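Local coordinates for mandelate racemase/muconate lactonizing enzyme family protein (Azoarcus sp., PDB 2QDE), which belongs to the mandelate racemase/muconate lactonizing enzyme family, whose members pair an enolase-like N-terminal domain with a modified TIM barrel, and binds a barium ion, at residues R282-A287 against D317-F322. Numbering follows the deposited sequence.
Sequences RWLTLA and DWIAQF
The carbonyl O of R282 is held by two backbone amides, T285 N at 2.9 Å and L286 N at 3.3 Å, in the helix that presents L284 and A287 to W318 and I319. No hydrogen bond crosses between the two segments; the indole of W318 instead lies against the helix backbone. Its face takes the carbonyl carbon of A287, 3.8 Å above the ring plane and offset toward the rim, while A287 O approaches CZ2 of W318 to 3.9 Å. The methyl CB of A287 adds a contact of 4.0 Å with NE1 of W318. On the opposite face of the indole CZ of F322 comes in, 3.8 Å above the plane and likewise toward the rim. W318 sets CG anti to the backbone N (chi1 -174°), and this brings the indole up to A287. The indole N-H is buried but satisfied: NE1 of W318 is hydrogen-bonded to L292 O, just beyond the helix.

Helix 277-290 joins the parallel neighbouring strands 266-269 and 294-296 in a beta-alpha-beta unit of the barrel, and residues 317-322 belong to the loop that follows helix 303-315. L284 and I319 meet alongside the indole, their side chains crossing at a slant, CD1 of L284 4.1 Å from CB of I319 and CD2 of L284 4.2 Å from CD1 of I319. With CG of L284 beside the backbone N (chi1 -71°) and chi2 extended at 176°, both its methyls reach the isoleucine. L284, A287 and I319 all also pack on V294 of strand 294-296. A bond from F322 N to I319 O closes the short 3-10 turn, and T201 of a third subunit packs against W318.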
ATOM      1  N   ARG A 282      26.197 -10.327  -7.694  1.00 14.62           N
ATOM      2  CA  ARG A 282      25.176  -9.286  -7.631  1.00 16.41           C
ATOM      3  C   ARG A 282      23.936  -9.863  -6.937  1.00 15.53           C
ATOM      4  O   ARG A 282      23.339  -9.230  -6.075  1.00 13.96           O
ATOM      5  CB  ARG A 282      24.833  -8.805  -9.046  1.00 14.38           C
ATOM      6  CG  ARG A 282      26.018  -8.158  -9.771  1.00 16.80           C
ATOM      7  CD  ARG A 282      25.664  -7.755 -11.195  1.00 16.58           C
ATOM      8  NE  ARG A 282      26.790  -7.113 -11.871  1.00 18.82           N
ATOM      9  CZ  ARG A 282      26.857  -6.891 -13.182  1.00 18.38           C
ATOM     10  NH1 ARG A 282      25.861  -7.257 -13.979  1.00 18.04           N
ATOM     11  NH2 ARG A 282      27.931  -6.307 -13.699  1.00 19.50           N
ATOM     12  N   TRP A 283      23.581 -11.081  -7.328  1.00 15.21           N
ATOM     13  CA  TRP A 283      22.443 -11.817  -6.780  1.00 14.92           C
ATOM     14  C   TRP A 283      22.593 -11.914  -5.254  1.00 14.50           C
ATOM     15  O   TRP A 283      21.645 -11.680  -4.499  1.00 13.93           O
ATOM     16  CB  TRP A 283      22.447 -13.220  -7.390  1.00 14.58           C
ATOM     17  CG  TRP A 283      21.180 -14.027  -7.283  1.00 15.29           C
ATOM     18  CD1 TRP A 283      20.290 -14.273  -8.287  1.00 15.07           C
ATOM     19  CD2 TRP A 283      20.745 -14.810  -6.164  1.00 14.22           C
ATOM     20  NE1 TRP A 283      19.340 -15.171  -7.873  1.00 16.39           N
ATOM     21  CE2 TRP A 283      19.592 -15.519  -6.573  1.00 15.59           C
ATOM     22  CE3 TRP A 283      21.221 -14.988  -4.858  1.00 14.59           C
ATOM     23  CZ2 TRP A 283      18.906 -16.399  -5.720  1.00 15.00           C
ATOM     24  CZ3 TRP A 283      20.540 -15.864  -4.008  1.00 15.24           C
ATOM     25  CH2 TRP A 283      19.397 -16.557  -4.445  1.00 14.41           C
ATOM     26  N   LEU A 284      23.804 -12.253  -4.817  1.00 13.58           N
ATOM     27  CA  LEU A 284      24.108 -12.402  -3.400  1.00 11.92           C
ATOM     28  C   LEU A 284      24.129 -11.062  -2.663  1.00 13.15           C
ATOM     29  O   LEU A 284      24.071 -11.016  -1.435  1.00 13.57           O
ATOM     30  CB  LEU A 284      25.437 -13.153  -3.229  1.00 10.33           C
ATOM     31  CG  LEU A 284      25.355 -14.643  -3.607  1.00 11.05           C
ATOM     32  CD1 LEU A 284      26.724 -15.298  -3.518  1.00 11.30           C
ATOM     33  CD2 LEU A 284      24.367 -15.352  -2.688  1.00 10.43           C
ATOM     34  N   THR A 285      24.221  -9.971  -3.413  1.00 13.77           N
ATOM     35  CA  THR A 285      24.193  -8.644  -2.805  1.00 14.78           C
ATOM     36  C   THR A 285      22.756  -8.390  -2.362  1.00 15.94           C
ATOM     37  O   THR A 285      22.500  -7.891  -1.266  1.00 15.24           O
ATOM     38  CB  THR A 285      24.611  -7.557  -3.808  1.00 15.47           C
ATOM     39  OG1 THR A 285      25.993  -7.725  -4.130  1.00 15.06           O
ATOM     40  CG2 THR A 285      24.396  -6.164  -3.220  1.00 13.78           C
ATOM     41  N   LEU A 286      21.812  -8.741  -3.230  1.00 16.23           N
ATOM     42  CA  LEU A 286      20.404  -8.570  -2.901  1.00 16.36           C
ATOM     43  C   LEU A 286      20.030  -9.512  -1.757  1.00 16.00           C
ATOM     44  O   LEU A 286      19.245  -9.149  -0.883  1.00 16.79           O
ATOM     45  CB  LEU A 286      19.532  -8.850  -4.131  1.00 17.94           C
ATOM     46  CG  LEU A 286      19.144  -7.632  -4.977  1.00 21.82           C
ATOM     47  CD1 LEU A 286      20.368  -6.787  -5.331  1.00 21.93           C
ATOM     48  CD2 LEU A 286      18.451  -8.114  -6.236  1.00 26.05           C
ATOM     49  N   ALA A 287      20.601 -10.716  -1.758  1.00 14.46           N
ATOM     50  CA  ALA A 287      20.329 -11.698  -0.704  1.00 14.93           C
ATOM     51  C   ALA A 287      20.796 -11.151   0.644  1.00 15.95           C
ATOM     52  O   ALA A 287      20.124 -11.318   1.662  1.00 14.05           O
ATOM     53  CB  ALA A 287      21.043 -13.016  -1.007  1.00 13.33           C
ATOM     54  N   ASP A 317      31.443 -13.634   1.168  1.00 14.53           N
ATOM     55  CA  ASP A 317      31.178 -13.460   2.587  1.00 15.53           C
ATOM     56  C   ASP A 317      29.759 -13.811   3.028  1.00 15.75           C
ATOM     57  O   ASP A 317      29.559 -14.460   4.053  1.00 14.37           O
ATOM     58  CB  ASP A 317      31.490 -12.026   2.999  1.00 15.70           C
ATOM     59  CG  ASP A 317      31.406 -11.832   4.491  1.00 19.75           C
ATOM     60  OD1 ASP A 317      32.208 -12.466   5.213  1.00 21.13           O
ATOM     61  OD2 ASP A 317      30.536 -11.060   4.938  1.00 21.77           O
ATOM     62  N   TRP A 318      28.774 -13.390   2.248  1.00 15.52           N
ATOM     63  CA  TRP A 318      27.400 -13.670   2.603  1.00 15.32           C
ATOM     64  C   TRP A 318      27.040 -15.146   2.558  1.00 14.04           C
ATOM     65  O   TRP A 318      26.473 -15.676   3.506  1.00 15.13           O
ATOM     66  CB  TRP A 318      26.432 -12.906   1.703  1.00 14.53           C
ATOM     67  CG  TRP A 318      25.029 -13.088   2.182  1.00 15.96           C
ATOM     68  CD1 TRP A 318      24.074 -13.916   1.658  1.00 15.89           C
ATOM     69  CD2 TRP A 318      24.460 -12.506   3.356  1.00 16.19           C
ATOM     70  NE1 TRP A 318      22.941 -13.885   2.440  1.00 15.35           N
ATOM     71  CE2 TRP A 318      23.152 -13.028   3.489  1.00 16.47           C
ATOM     72  CE3 TRP A 318      24.929 -11.593   4.311  1.00 15.29           C
ATOM     73  CZ2 TRP A 318      22.305 -12.665   4.547  1.00 15.80           C
ATOM     74  CZ3 TRP A 318      24.087 -11.232   5.365  1.00 15.72           C
ATOM     75  CH2 TRP A 318      22.788 -11.770   5.471  1.00 16.12           C
ATOM     76  N   ILE A 319      27.365 -15.814   1.460  1.00 15.84           N
ATOM     77  CA  ILE A 319      27.004 -17.213   1.344  1.00 14.93           C
ATOM     78  C   ILE A 319      27.875 -18.144   2.187  1.00 14.59           C
ATOM     79  O   ILE A 319      27.481 -19.277   2.468  1.00 12.66           O
ATOM     80  CB  ILE A 319      27.004 -17.660  -0.140  1.00 14.65           C
ATOM     81  CG1 ILE A 319      26.104 -18.889  -0.303  1.00 14.21           C
ATOM     82  CG2 ILE A 319      28.418 -17.951  -0.602  1.00 14.59           C
ATOM     83  CD1 ILE A 319      25.736 -19.194  -1.737  1.00 14.06           C
ATOM     84  N   ALA A 320      29.040 -17.656   2.611  1.00 14.61           N
ATOM     85  CA  ALA A 320      29.951 -18.450   3.435  1.00 15.37           C
ATOM     86  C   ALA A 320      29.369 -18.728   4.826  1.00 16.65           C
ATOM     87  O   ALA A 320      29.993 -19.404   5.642  1.00 16.34           O
ATOM     88  CB  ALA A 320      31.301 -17.736   3.567  1.00 12.82           C
ATOM     89  N   GLN A 321      28.173 -18.208   5.089  1.00 18.08           N
ATOM     90  CA  GLN A 321      27.514 -18.390   6.386  1.00 17.76           C
ATOM     91  C   GLN A 321      26.600 -19.606   6.473  1.00 19.24           C
ATOM     92  O   GLN A 321      26.229 -20.027   7.569  1.00 18.26           O
ATOM     93  CB  GLN A 321      26.643 -17.177   6.717  1.00 18.05           C
ATOM     94  CG  GLN A 321      27.343 -15.847   6.828  1.00 18.35           C
ATOM     95  CD  GLN A 321      26.347 -14.715   6.977  1.00 21.12           C
ATOM     96  OE1 GLN A 321      25.614 -14.384   6.038  1.00 22.10           O
ATOM     97  NE2 GLN A 321      26.297 -14.128   8.163  1.00 19.48           N
ATOM     98  N   PHE A 322      26.234 -20.170   5.327  1.00 17.97           N
ATOM     99  CA  PHE A 322      25.280 -21.276   5.311  1.00 18.47           C
ATOM    100  C   PHE A 322      25.755 -22.578   4.678  1.00 18.82           C
ATOM    101  O   PHE A 322      26.634 -22.571   3.826  1.00 18.33           O
ATOM    102  CB  PHE A 322      24.028 -20.805   4.577  1.00 18.03           C
ATOM    103  CG  PHE A 322      23.671 -19.375   4.867  1.00 17.61           C
ATOM    104  CD1 PHE A 322      23.115 -19.020   6.096  1.00 16.94           C
ATOM    105  CD2 PHE A 322      23.930 -18.375   3.926  1.00 17.01           C
ATOM    106  CE1 PHE A 322      22.818 -17.684   6.386  1.00 18.25           C
ATOM    107  CE2 PHE A 322      23.640 -17.038   4.200  1.00 18.85           C
ATOM    108  CZ  PHE A 322      23.082 -16.692   5.436  1.00 17.30           C
TER